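Local coordinates for protein tryptophane-5-halogenase (Microbispora sp. ATCC PTA-5024, PDB 5UAO) that catalyses the flavin-dependent chlorination of tryptophan at C5 during biosynthesis of the lanthipeptide NAI-107, at residues Ile105-Gly110 / Ser402-Phe407; His163-Lys168 / Asp510-Asp515; Ala520-Leu523 / Trp529-Glu532. All blocks are in the same frame, centred on the assembly; numbering follows the deposited sequence.

Contact 1 lies apart from the other two. Its centre is about 33 Å from that of contact 2 and about 32 Å from that of contact 3. It joins strand 104-108 of the seven-stranded mixed sheet to helix 383-406. Contact 2 brings the hairpin 156-159/162-165 against helix 505-514. Contact 3 lays a loop across the C-terminal end of helix 517-524, the next helix in the chain. Contacts 1 and 2 alternate along the sequence, and contact 3 follows both. Contacts 2 and 3 are neighbours, with centres about 13 Å apart. Lys-168, just past the hairpin, has its O 2.8 Å from Trp-529 N, a probable hydrogen bond. The loop between the last two helices is thereby tied to the segment that follows the hairpin.

Contact 1: residues Ile105-Gly110 / Ser402-Phe407; sequences IRFEWG and SIHYRF
The polar link is a single hydrogen bond from Trp-109 to His-404. The indole NE1 of Trp-109 donates to the backbone O of His-404 at 2.9 Å. The N-H...O angle is 142°, so the bond is bent. The oxygen lies at the indole edge, close to the ring plane. The donor lies in the carbonyl plane and uses a lone pair of His-404 O. The indole has CG anti to the backbone N (chi1 -155°), and this swings NE1 out to the helix.

The contact joins the end of strand 104-108 to the C-terminal part of helix 383-406. This strand runs between strands 116-119 and 274-279 in the mixed sheet of the tryptophan halogenase fold.

The other contacts are apolar or aromatic. Trp-109 CZ2 is 3.9 Å from His-404 CB. Phe-107 CZ approaches the edge of the imidazole, 4.0 Å from His-404 CD2. The two rings are oblique, with planes at 60° and centroids 5.9 Å apart. Within residues 105-110, Phe-107 CD1 lies over the rim of one Trp-109 face, 3.8 Å above its plane. The methyl CG2 of Ile-105 covers the rim of one Phe-107 face. Replacing Trp-109 with a leucine would probably leave His-404 O without this donor and open a gap beside the Phe-107 ring.

Hydrogen bonds outside the segments fix the rotation of the imidazole. His-404 NE2 pairs with Glu-355 OE2 and ND1 with Phe-400 O. The Phe-400 ring also meets the imidazole edge-to-face. Leu-468 of helix 461-471 touches the His-404 side chain.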
ATOM      1  N   ILE A 105      -6.547 -18.635 -15.886  1.00 23.18           N
ATOM      2  CA  ILE A 105      -6.276 -19.990 -15.497  1.00 24.89           C
ATOM      3  C   ILE A 105      -7.617 -20.731 -15.300  1.00 23.59           C
ATOM      4  O   ILE A 105      -8.544 -20.239 -14.618  1.00 23.25           O
ATOM      5  CB  ILE A 105      -5.490 -20.064 -14.178  1.00 23.57           C
ATOM      6  CG1 ILE A 105      -4.143 -19.364 -14.296  1.00 24.98           C
ATOM      7  CG2 ILE A 105      -5.373 -21.503 -13.746  1.00 25.02           C
ATOM      8  CD1 ILE A 105      -3.348 -19.178 -13.023  1.00 25.71           C
ATOM      9  N   ARG A 106      -7.704 -21.887 -15.943  1.00 23.27           N
ATOM     10  CA  ARG A 106      -8.736 -22.841 -15.646  1.00 26.17           C
ATOM     11  C   ARG A 106      -8.336 -23.805 -14.557  1.00 23.35           C
ATOM     12  O   ARG A 106      -7.488 -24.711 -14.766  1.00 24.08           O
ATOM     13  CB  ARG A 106      -9.064 -23.638 -16.889  1.00 30.87           C
ATOM     14  CG  ARG A 106     -10.260 -24.539 -16.740  1.00 36.37           C
ATOM     15  CD  ARG A 106     -10.644 -25.321 -18.005  1.00 44.12           C
ATOM     16  NE  ARG A 106     -11.719 -26.179 -17.528  1.00 56.60           N
ATOM     17  CZ  ARG A 106     -11.569 -27.425 -17.070  1.00 57.26           C
ATOM     18  NH1 ARG A 106     -10.415 -28.087 -17.160  1.00 56.75           N
ATOM     19  NH2 ARG A 106     -12.620 -28.031 -16.561  1.00 63.68           N
ATOM     20  N   PHE A 107      -9.111 -23.778 -13.495  1.00 23.35           N
ATOM     21  CA  PHE A 107      -8.817 -24.555 -12.299  1.00 22.98           C
ATOM     22  C   PHE A 107      -9.711 -25.807 -12.189  1.00 24.12           C
ATOM     23  O   PHE A 107     -10.911 -25.682 -11.884  1.00 23.41           O
ATOM     24  CB  PHE A 107      -9.037 -23.666 -11.071  1.00 25.01           C
ATOM     25  CG  PHE A 107      -7.888 -22.781 -10.710  1.00 23.38           C
ATOM     26  CD1 PHE A 107      -6.773 -23.316 -10.093  1.00 25.28           C
ATOM     27  CD2 PHE A 107      -7.917 -21.403 -10.968  1.00 23.26           C
ATOM     28  CE1 PHE A 107      -5.682 -22.538  -9.769  1.00 26.11           C
ATOM     29  CE2 PHE A 107      -6.844 -20.617 -10.621  1.00 22.66           C
ATOM     30  CZ  PHE A 107      -5.710 -21.181 -10.044  1.00 26.22           C
ATOM     31  N   GLU A 108      -9.145 -26.997 -12.458  1.00 23.62           N
ATOM     32  CA  GLU A 108      -9.859 -28.252 -12.185  1.00 25.66           C
ATOM     33  C   GLU A 108      -9.469 -28.600 -10.735  1.00 23.40           C
ATOM     34  O   GLU A 108      -8.485 -29.274 -10.444  1.00 25.35           O
ATOM     35  CB  GLU A 108      -9.516 -29.431 -13.079  1.00 27.16           C
ATOM     36  CG  GLU A 108      -9.411 -29.135 -14.523  1.00 36.15           C
ATOM     37  CD  GLU A 108      -9.251 -30.465 -15.270  1.00 49.98           C
ATOM     38  OE1 GLU A 108      -8.206 -30.655 -15.993  1.00 50.10           O
ATOM     39  OE2 GLU A 108     -10.111 -31.371 -15.002  1.00 53.56           O
ATOM     40  N   TRP A 109     -10.264 -28.064  -9.845  1.00 26.34           N
ATOM     41  CA  TRP A 109      -9.824 -27.784  -8.514  1.00 27.20           C
ATOM     42  C   TRP A 109     -11.042 -27.555  -7.627  1.00 29.69           C
ATOM     43  O   TRP A 109     -12.011 -26.932  -8.055  1.00 27.37           O
ATOM     44  CB  TRP A 109      -9.028 -26.468  -8.575  1.00 27.09           C
ATOM     45  CG  TRP A 109      -7.991 -26.228  -7.487  1.00 26.41           C
ATOM     46  CD1 TRP A 109      -8.192 -25.678  -6.231  1.00 24.04           C
ATOM     47  CD2 TRP A 109      -6.562 -26.425  -7.603  1.00 24.85           C
ATOM     48  NE1 TRP A 109      -6.976 -25.582  -5.561  1.00 25.25           N
ATOM     49  CE2 TRP A 109      -5.972 -26.034  -6.378  1.00 23.80           C
ATOM     50  CE3 TRP A 109      -5.745 -26.944  -8.592  1.00 25.37           C
ATOM     51  CZ2 TRP A 109      -4.613 -26.122  -6.162  1.00 24.48           C
ATOM     52  CZ3 TRP A 109      -4.390 -27.001  -8.388  1.00 25.98           C
ATOM     53  CH2 TRP A 109      -3.824 -26.623  -7.184  1.00 24.26           C
ATOM     54  N   GLY A 110     -10.936 -27.957  -6.359  1.00 29.02           N
ATOM     55  CA  GLY A 110     -12.047 -27.866  -5.466  1.00 28.48           C
ATOM     56  C   GLY A 110     -13.136 -28.892  -5.751  1.00 26.28           C
ATOM     57  O   GLY A 110     -12.955 -29.823  -6.579  1.00 25.20           O
ATOM     58  N   SER A 402      -0.876 -20.281  -0.576  1.00 22.46           N
ATOM     59  CA  SER A 402      -1.247 -21.164   0.561  1.00 22.17           C
ATOM     60  C   SER A 402      -2.765 -21.518   0.543  1.00 23.34           C
ATOM     61  O   SER A 402      -3.146 -22.632   0.862  1.00 23.79           O
ATOM     62  CB  SER A 402      -0.846 -20.513   1.917  1.00 24.17           C
ATOM     63  OG  SER A 402      -1.763 -19.540   2.480  1.00 23.49           O
ATOM     64  N   ILE A 403      -3.616 -20.572   0.172  1.00 23.23           N
ATOM     65  CA  ILE A 403      -5.057 -20.832   0.163  1.00 25.61           C
ATOM     66  C   ILE A 403      -5.486 -21.664  -1.030  1.00 25.00           C
ATOM     67  O   ILE A 403      -6.623 -22.122  -1.025  1.00 27.32           O
ATOM     68  CB  ILE A 403      -5.907 -19.551   0.328  1.00 27.63           C
ATOM     69  CG1 ILE A 403      -5.767 -18.623  -0.874  1.00 30.16           C
ATOM     70  CG2 ILE A 403      -5.488 -18.832   1.556  1.00 31.64           C
ATOM     71  CD1 ILE A 403      -7.047 -18.098  -1.366  1.00 35.61           C
ATOM     72  N   HIS A 404      -4.633 -21.834  -2.069  1.00 23.25           N
ATOM     73  CA  HIS A 404      -4.947 -22.782  -3.162  1.00 23.63           C
ATOM     74  C   HIS A 404      -4.856 -24.222  -2.632  1.00 26.52           C
ATOM     75  O   HIS A 404      -5.515 -25.142  -3.133  1.00 26.14           O
ATOM     76  CB  HIS A 404      -3.984 -22.687  -4.322  1.00 22.55           C
ATOM     77  CG  HIS A 404      -3.985 -21.371  -5.050  1.00 22.00           C
ATOM     78  ND1 HIS A 404      -3.795 -20.161  -4.436  1.00 25.92           N
ATOM     79  CD2 HIS A 404      -4.105 -21.095  -6.365  1.00 23.58           C
ATOM     80  CE1 HIS A 404      -3.793 -19.187  -5.338  1.00 26.59           C
ATOM     81  NE2 HIS A 404      -3.946 -19.736  -6.521  1.00 24.62           N
ATOM     82  N   TYR A 405      -4.004 -24.436  -1.618  1.00 24.13           N
ATOM     83  CA  TYR A 405      -3.786 -25.749  -1.050  1.00 24.22           C
ATOM     84  C   TYR A 405      -4.689 -26.112   0.101  1.00 24.45           C
ATOM     85  O   TYR A 405      -5.267 -27.205   0.107  1.00 26.75           O
ATOM     86  CB  TYR A 405      -2.311 -25.947  -0.621  1.00 25.77           C
ATOM     87  CG  TYR A 405      -1.417 -26.375  -1.778  1.00 25.07           C
ATOM     88  CD1 TYR A 405      -1.376 -27.698  -2.191  1.00 28.10           C
ATOM     89  CD2 TYR A 405      -0.682 -25.424  -2.506  1.00 27.13           C
ATOM     90  CE1 TYR A 405      -0.605 -28.071  -3.240  1.00 29.86           C
ATOM     91  CE2 TYR A 405       0.107 -25.785  -3.542  1.00 27.42           C
ATOM     92  CZ  TYR A 405       0.123 -27.112  -3.904  1.00 27.36           C
ATOM     93  OH  TYR A 405       0.855 -27.486  -4.919  1.00 28.54           O
ATOM     94  N   ARG A 406      -4.877 -25.183   1.043  1.00 27.14           N
ATOM     95  CA  ARG A 406      -5.629 -25.438   2.272  1.00 25.06           C
ATOM     96  C   ARG A 406      -7.080 -25.818   1.978  1.00 29.82           C
ATOM     97  O   ARG A 406      -7.692 -26.551   2.771  1.00 24.57           O
ATOM     98  CB  ARG A 406      -5.636 -24.156   3.104  1.00 27.57           C
ATOM     99  CG  ARG A 406      -6.333 -24.251   4.448  1.00 31.00           C
ATOM    100  CD  ARG A 406      -5.451 -24.993   5.402  1.00 37.04           C
ATOM    101  NE  ARG A 406      -6.170 -25.433   6.573  1.00 39.51           N
ATOM    102  CZ  ARG A 406      -5.640 -25.490   7.802  1.00 45.05           C
ATOM    103  NH1 ARG A 406      -4.396 -25.099   8.044  1.00 43.93           N
ATOM    104  NH2 ARG A 406      -6.367 -25.914   8.811  1.00 40.68           N
ATOM    105  N   PHE A 407      -7.667 -25.287   0.889  1.00 25.36           N
ATOM    106  CA  PHE A 407      -9.116 -25.396   0.701  1.00 25.82           C
ATOM    107  C   PHE A 407      -9.533 -26.236  -0.533  1.00 30.44           C
ATOM    108  O   PHE A 407     -10.688 -26.123  -1.013  1.00 27.97           O
ATOM    109  CB  PHE A 407      -9.735 -24.015   0.627  1.00 27.05           C
ATOM    110  CG  PHE A 407      -9.496 -23.177   1.848  1.00 29.96           C
ATOM    111  CD1 PHE A 407     -10.047 -23.544   3.068  1.00 32.59           C
ATOM    112  CD2 PHE A 407      -8.722 -22.040   1.789  1.00 31.76           C
ATOM    113  CE1 PHE A 407      -9.867 -22.761   4.190  1.00 36.21           C
ATOM    114  CE2 PHE A 407      -8.471 -21.283   2.904  1.00 32.70           C
ATOM    115  CZ  PHE A 407      -9.083 -21.629   4.120  1.00 38.76           C
TER

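Contact 2: residues His163-Lys168 / Asp510-Asp515; sequences HVSLMK and DAYAAD
The methyl group of Ala-511 sits almost squarely on the imidazole of His-163. Its CB lies 3.8 Å from the ring centroid and only 12° off the ring normal. This is a CH-pi contact over the face. In His-163, chi1 of -79° sends the ring toward the helix, and chi2 near 100° turns its face to Ala-511.

A second meeting point lies further along the strand. Ser-165 OG and Tyr-512 OH are 2.6 Å apart, a distance consistent with a short hydrogen bond. The serine oxygen is at the edge of the phenol, in the ring plane. It also accepts from Met-167 N at 3.0 Å, which makes an ST turn. The turn fixes OG where it meets the tyrosine hydroxyl.

The contact packs the two-stranded antiparallel hairpin 156-159/162-165 against helix 505-514. Met-167 flanks the phenol end of Tyr-512. Its CB is 3.3 Å from Tyr-512 OH, and its CG is 4.2 Å from Tyr-512 CZ, approaching obliquely. The same CG also comes 3.3 Å from Tyr-512 OH. Around the site, Trp-101 meets the Tyr-512 ring edge-to-face. Leu-518 of helix 517-524 touches both Ser-165 and Tyr-512.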
ATOM      1  N   HIS A 163     -10.783  -7.275 -39.121  1.00 58.23           N
ATOM      2  CA  HIS A 163     -10.877  -7.888 -37.801  1.00 49.96           C
ATOM      3  C   HIS A 163     -11.048  -6.793 -36.821  1.00 49.68           C
ATOM      4  O   HIS A 163     -10.488  -5.714 -36.969  1.00 52.69           O
ATOM      5  CB  HIS A 163      -9.612  -8.656 -37.472  1.00 47.59           C
ATOM      6  CG  HIS A 163      -9.561  -9.984 -38.132  1.00 46.84           C
ATOM      7  ND1 HIS A 163      -8.833 -10.212 -39.273  1.00 48.66           N
ATOM      8  CD2 HIS A 163     -10.201 -11.145 -37.852  1.00 49.82           C
ATOM      9  CE1 HIS A 163      -9.012 -11.462 -39.663  1.00 45.79           C
ATOM     10  NE2 HIS A 163      -9.828 -12.055 -38.811  1.00 49.78           N
ATOM     11  N   VAL A 164     -11.872  -7.047 -35.830  1.00 46.00           N
ATOM     12  CA  VAL A 164     -12.073  -6.143 -34.760  1.00 41.57           C
ATOM     13  C   VAL A 164     -11.578  -6.943 -33.539  1.00 42.33           C
ATOM     14  O   VAL A 164     -12.046  -8.076 -33.280  1.00 37.94           O
ATOM     15  CB  VAL A 164     -13.565  -5.828 -34.686  1.00 47.23           C
ATOM     16  CG1 VAL A 164     -13.926  -5.062 -33.412  1.00 47.12           C
ATOM     17  CG2 VAL A 164     -13.996  -5.051 -35.948  1.00 52.88           C
ATOM     18  N   SER A 165     -10.607  -6.394 -32.827  1.00 39.68           N
ATOM     19  CA  SER A 165     -10.122  -7.055 -31.628  1.00 41.99           C
ATOM     20  C   SER A 165     -10.468  -6.238 -30.396  1.00 39.29           C
ATOM     21  O   SER A 165     -10.191  -5.043 -30.318  1.00 43.22           O
ATOM     22  CB  SER A 165      -8.601  -7.335 -31.706  1.00 37.64           C
ATOM     23  OG  SER A 165      -8.106  -7.637 -30.394  1.00 39.03           O
ATOM     24  N   LEU A 166     -11.050  -6.884 -29.401  1.00 33.38           N
ATOM     25  CA  LEU A 166     -11.187  -6.276 -28.099  1.00 32.41           C
ATOM     26  C   LEU A 166     -10.077  -6.606 -27.094  1.00 29.12           C
ATOM     27  O   LEU A 166     -10.206  -6.327 -25.904  1.00 33.02           O
ATOM     28  CB  LEU A 166     -12.530  -6.651 -27.522  1.00 34.35           C
ATOM     29  CG  LEU A 166     -13.751  -6.415 -28.438  1.00 35.37           C
ATOM     30  CD1 LEU A 166     -15.007  -6.757 -27.662  1.00 37.59           C
ATOM     31  CD2 LEU A 166     -13.830  -4.969 -28.910  1.00 36.02           C
ATOM     32  N   MET A 167      -8.983  -7.141 -27.580  1.00 30.90           N
ATOM     33  CA  MET A 167      -7.833  -7.479 -26.728  1.00 32.28           C
ATOM     34  C   MET A 167      -7.297  -6.241 -26.002  1.00 34.25           C
ATOM     35  O   MET A 167      -6.840  -6.305 -24.856  1.00 31.89           O
ATOM     36  CB  MET A 167      -6.759  -8.173 -27.571  1.00 31.24           C
ATOM     37  CG  MET A 167      -7.180  -9.572 -28.137  1.00 29.73           C
ATOM     38  SD  MET A 167      -7.381 -10.927 -26.928  1.00 31.36           S
ATOM     39  CE  MET A 167      -5.657 -11.336 -26.755  1.00 31.80           C
ATOM     40  N   LYS A 168      -7.423  -5.086 -26.640  1.00 33.20           N
ATOM     41  CA  LYS A 168      -6.910  -3.843 -26.047  1.00 36.70           C
ATOM     42  C   LYS A 168      -7.700  -3.380 -24.843  1.00 35.53           C
ATOM     43  O   LYS A 168      -7.202  -2.582 -24.044  1.00 36.50           O
ATOM     44  CB  LYS A 168      -6.855  -2.733 -27.095  1.00 40.74           C
ATOM     45  CG  LYS A 168      -8.242  -2.250 -27.553  1.00 43.39           C
ATOM     46  CD  LYS A 168      -8.090  -1.124 -28.580  1.00 46.98           C
ATOM     47  CE  LYS A 168      -8.073   0.223 -27.884  1.00 53.29           C
ATOM     48  NZ  LYS A 168      -8.720   1.268 -28.731  1.00 55.68           N
ATOM     49  N   ASP A 510      -3.354 -15.957 -36.272  1.00 33.21           N
ATOM     50  CA  ASP A 510      -3.092 -15.746 -37.698  1.00 39.37           C
ATOM     51  C   ASP A 510      -3.421 -14.326 -38.184  1.00 35.78           C
ATOM     52  O   ASP A 510      -2.649 -13.790 -38.960  1.00 32.36           O
ATOM     53  CB  ASP A 510      -3.826 -16.767 -38.555  1.00 40.29           C
ATOM     54  CG  ASP A 510      -3.271 -18.191 -38.376  1.00 40.83           C
ATOM     55  OD1 ASP A 510      -2.122 -18.386 -37.873  1.00 35.28           O
ATOM     56  OD2 ASP A 510      -4.035 -19.107 -38.716  1.00 40.66           O
ATOM     57  N   ALA A 511      -4.498 -13.738 -37.654  1.00 34.82           N
ATOM     58  CA  ALA A 511      -4.821 -12.315 -37.877  1.00 34.34           C
ATOM     59  C   ALA A 511      -3.764 -11.398 -37.334  1.00 35.28           C
ATOM     60  O   ALA A 511      -3.337 -10.495 -38.024  1.00 33.09           O
ATOM     61  CB  ALA A 511      -6.160 -11.985 -37.288  1.00 39.22           C
ATOM     62  N   TYR A 512      -3.305 -11.608 -36.091  1.00 32.47           N
ATOM     63  CA  TYR A 512      -2.247 -10.781 -35.560  1.00 34.25           C
ATOM     64  C   TYR A 512      -0.905 -10.872 -36.307  1.00 36.56           C
ATOM     65  O   TYR A 512      -0.179  -9.849 -36.407  1.00 43.79           O
ATOM     66  CB  TYR A 512      -2.044 -10.951 -34.022  1.00 32.63           C
ATOM     67  CG  TYR A 512      -2.983 -10.155 -33.127  1.00 29.75           C
ATOM     68  CD1 TYR A 512      -4.331 -10.398 -33.142  1.00 30.72           C
ATOM     69  CD2 TYR A 512      -2.496  -9.207 -32.247  1.00 26.72           C
ATOM     70  CE1 TYR A 512      -5.190  -9.726 -32.301  1.00 31.17           C
ATOM     71  CE2 TYR A 512      -3.316  -8.509 -31.411  1.00 29.19           C
ATOM     72  CZ  TYR A 512      -4.684  -8.781 -31.434  1.00 30.93           C
ATOM     73  OH  TYR A 512      -5.571  -8.098 -30.676  1.00 32.63           O
ATOM     74  N   ALA A 513      -0.572 -12.050 -36.842  1.00 37.50           N
ATOM     75  CA  ALA A 513       0.659 -12.237 -37.627  1.00 36.35           C
ATOM     76  C   ALA A 513       0.548 -11.552 -38.960  1.00 42.05           C
ATOM     77  O   ALA A 513       1.540 -11.075 -39.474  1.00 43.47           O
ATOM     78  CB  ALA A 513       0.965 -13.717 -37.840  1.00 39.88           C
ATOM     79  N   ALA A 514      -0.644 -11.578 -39.527  1.00 40.08           N
ATOM     80  CA  ALA A 514      -0.937 -10.965 -40.819  1.00 43.39           C
ATOM     81  C   ALA A 514      -1.034  -9.401 -40.774  1.00 49.46           C
ATOM     82  O   ALA A 514      -0.768  -8.738 -41.763  1.00 49.02           O
ATOM     83  CB  ALA A 514      -2.247 -11.530 -41.334  1.00 42.41           C
ATOM     84  N   ASP A 515      -1.449  -8.834 -39.647  1.00 45.94           N
ATOM     85  CA  ASP A 515      -1.651  -7.415 -39.529  1.00 37.51           C
ATOM     86  C   ASP A 515      -0.999  -6.870 -38.255  1.00 41.12           C
ATOM     87  O   ASP A 515      -1.632  -6.873 -37.165  1.00 35.04           O
ATOM     88  CB  ASP A 515      -3.128  -7.127 -39.534  1.00 39.10           C
ATOM     89  CG  ASP A 515      -3.423  -5.649 -39.468  1.00 42.09           C
ATOM     90  OD1 ASP A 515      -2.444  -4.854 -39.491  1.00 39.98           O
ATOM     91  OD2 ASP A 515      -4.620  -5.297 -39.386  1.00 43.31           O
TER

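Contact 3: residues Ala520-Leu523 / Trp529-Glu532; sequences AELL and WAGE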
ATOM      1  N   ALA A 520      -0.027  -2.976 -32.740  1.00 34.11           N
ATOM      2  CA  ALA A 520       0.308  -1.564 -32.590  1.00 33.47           C
ATOM      3  C   ALA A 520      -0.781  -0.848 -31.844  1.00 33.21           C
ATOM      4  O   ALA A 520      -0.484   0.034 -31.042  1.00 36.01           O
ATOM      5  CB  ALA A 520       0.530  -0.872 -33.953  1.00 37.23           C
ATOM      6  N   GLU A 521      -2.050  -1.158 -32.117  1.00 35.08           N
ATOM      7  CA  GLU A 521      -3.134  -0.444 -31.387  1.00 37.41           C
ATOM      8  C   GLU A 521      -3.158  -0.837 -29.895  1.00 36.94           C
ATOM      9  O   GLU A 521      -3.443  -0.005 -29.032  1.00 35.32           O
ATOM     10  CB  GLU A 521      -4.503  -0.639 -32.048  1.00 43.98           C
ATOM     11  CG  GLU A 521      -5.151  -1.982 -31.782  1.00 50.17           C
ATOM     12  CD  GLU A 521      -6.527  -2.136 -32.424  1.00 57.31           C
ATOM     13  OE1 GLU A 521      -6.883  -1.268 -33.256  1.00 59.17           O
ATOM     14  OE2 GLU A 521      -7.225  -3.145 -32.121  1.00 52.31           O
ATOM     15  N   LEU A 522      -2.805  -2.089 -29.612  1.00 33.18           N
ATOM     16  CA  LEU A 522      -2.703  -2.598 -28.207  1.00 32.31           C
ATOM     17  C   LEU A 522      -1.683  -1.775 -27.418  1.00 30.18           C
ATOM     18  O   LEU A 522      -1.926  -1.349 -26.279  1.00 31.36           O
ATOM     19  CB  LEU A 522      -2.291  -4.074 -28.211  1.00 32.33           C
ATOM     20  CG  LEU A 522      -1.987  -4.677 -26.833  1.00 33.11           C
ATOM     21  CD1 LEU A 522      -3.183  -4.705 -25.932  1.00 29.44           C
ATOM     22  CD2 LEU A 522      -1.389  -6.067 -27.020  1.00 33.29           C
ATOM     23  N   LEU A 523      -0.561  -1.501 -28.047  1.00 32.43           N
ATOM     24  CA  LEU A 523       0.527  -0.784 -27.359  1.00 37.80           C
ATOM     25  C   LEU A 523       0.494   0.754 -27.441  1.00 36.33           C
ATOM     26  O   LEU A 523       1.064   1.420 -26.602  1.00 41.32           O
ATOM     27  CB  LEU A 523       1.861  -1.342 -27.805  1.00 38.29           C
ATOM     28  CG  LEU A 523       1.992  -2.846 -27.452  1.00 36.66           C
ATOM     29  CD1 LEU A 523       3.094  -3.484 -28.291  1.00 40.35           C
ATOM     30  CD2 LEU A 523       2.267  -3.078 -26.004  1.00 38.55           C
ATOM     31  N   TRP A 529      -5.521  -1.141 -22.285  1.00 35.53           N
ATOM     32  CA  TRP A 529      -4.949  -1.489 -20.996  1.00 31.69           C
ATOM     33  C   TRP A 529      -3.411  -1.534 -21.053  1.00 31.54           C
ATOM     34  O   TRP A 529      -2.780  -1.396 -20.034  1.00 30.42           O
ATOM     35  CB  TRP A 529      -5.517  -2.800 -20.486  1.00 31.54           C
ATOM     36  CG  TRP A 529      -5.017  -4.006 -21.240  1.00 30.20           C
ATOM     37  CD1 TRP A 529      -5.617  -4.578 -22.281  1.00 26.91           C
ATOM     38  CD2 TRP A 529      -3.814  -4.761 -20.991  1.00 29.35           C
ATOM     39  NE1 TRP A 529      -4.913  -5.677 -22.711  1.00 26.59           N
ATOM     40  CE2 TRP A 529      -3.770  -5.796 -21.965  1.00 28.72           C
ATOM     41  CE3 TRP A 529      -2.797  -4.695 -20.036  1.00 30.27           C
ATOM     42  CZ2 TRP A 529      -2.699  -6.718 -22.063  1.00 27.54           C
ATOM     43  CZ3 TRP A 529      -1.719  -5.683 -20.089  1.00 28.66           C
ATOM     44  CH2 TRP A 529      -1.710  -6.685 -21.080  1.00 25.85           C
ATOM     45  N   ALA A 530      -2.821  -1.680 -22.238  1.00 31.10           N
ATOM     46  CA  ALA A 530      -1.363  -1.853 -22.382  1.00 33.67           C
ATOM     47  C   ALA A 530      -0.774  -0.699 -23.212  1.00 37.73           C
ATOM     48  O   ALA A 530       0.357  -0.813 -23.736  1.00 34.77           O
ATOM     49  CB  ALA A 530      -1.054  -3.189 -23.059  1.00 31.03           C
ATOM     50  N   GLY A 531      -1.555   0.385 -23.361  1.00 33.99           N
ATOM     51  CA  GLY A 531      -1.117   1.525 -24.117  1.00 36.10           C
ATOM     52  C   GLY A 531      -0.051   2.388 -23.446  1.00 40.16           C
ATOM     53  O   GLY A 531       0.236   2.299 -22.249  1.00 35.64           O
ATOM     54  N   GLU A 532       0.547   3.208 -24.293  1.00 45.86           N
ATOM     55  CA  GLU A 532       1.622   4.141 -23.955  1.00 50.81           C
ATOM     56  C   GLU A 532       1.354   4.884 -22.673  1.00 42.40           C
ATOM     57  O   GLU A 532       2.183   4.957 -21.794  1.00 39.84           O
ATOM     58  CB  GLU A 532       1.744   5.144 -25.107  1.00 55.46           C
ATOM     59  CG  GLU A 532       3.164   5.515 -25.449  1.00 67.06           C
ATOM     60  CD  GLU A 532       3.231   6.750 -26.316  1.00 66.77           C
ATOM     61  OE1 GLU A 532       2.356   6.904 -27.211  1.00 63.60           O
ATOM     62  OE2 GLU A 532       4.156   7.565 -26.081  1.00 67.29           O
TER
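Leu-522 CD1 reaches the indole of Trp-529 obliquely, 3.8 Å from NE1. One face of that indole carries the methyl of the next residue: Ala-530 CB stands 3.6 Å above the ring plane, over its centre. NE1 has its polar partner outside the two segments, in the backbone O of Met-167.

The arrangement is a helix-loop-helix connection. Helix 517-524 ends, and the chain loops round and passes across the helix's C-terminal end before entering helix 532-538. Gly-531 is the N-cap residue of this second helix. The backbones come close here, with Leu-523 CA and Gly-531 CA 4.3 Å apart.

Apolar packing centres on Ala-530 CB. It lies 3.9 Å from Leu-522 CD1, so this leucine methyl touches both the indole and the alanine. Leu-522 has CG anti to the backbone N (chi1 173°), which carries its branch over to the loop. The CB of Leu-523 points away from the loop, yet its CD2 still comes 3.7 Å from Ala-530 O. In helix 76-85, His-83 and His-84 touch the Leu-523 side chain, and His-84 NE2 is hydrogen-bonded to Ala-530 O.

Among the backbone atoms, Leu-522 O is hydrogen-bonded to Ser-528 OG, which also takes a hydrogen bond from Ala-530 N, so a single serine side chain connects the helix to the start of the loop segment. Leu-522 O is also 3.3 Å from Ala-530 C, a close backbone approach. At the cap, Gly-531 CA makes a CA-H...O contact with Leu-523 O at 3.3 Å, with an angle of 146° at the hydrogen.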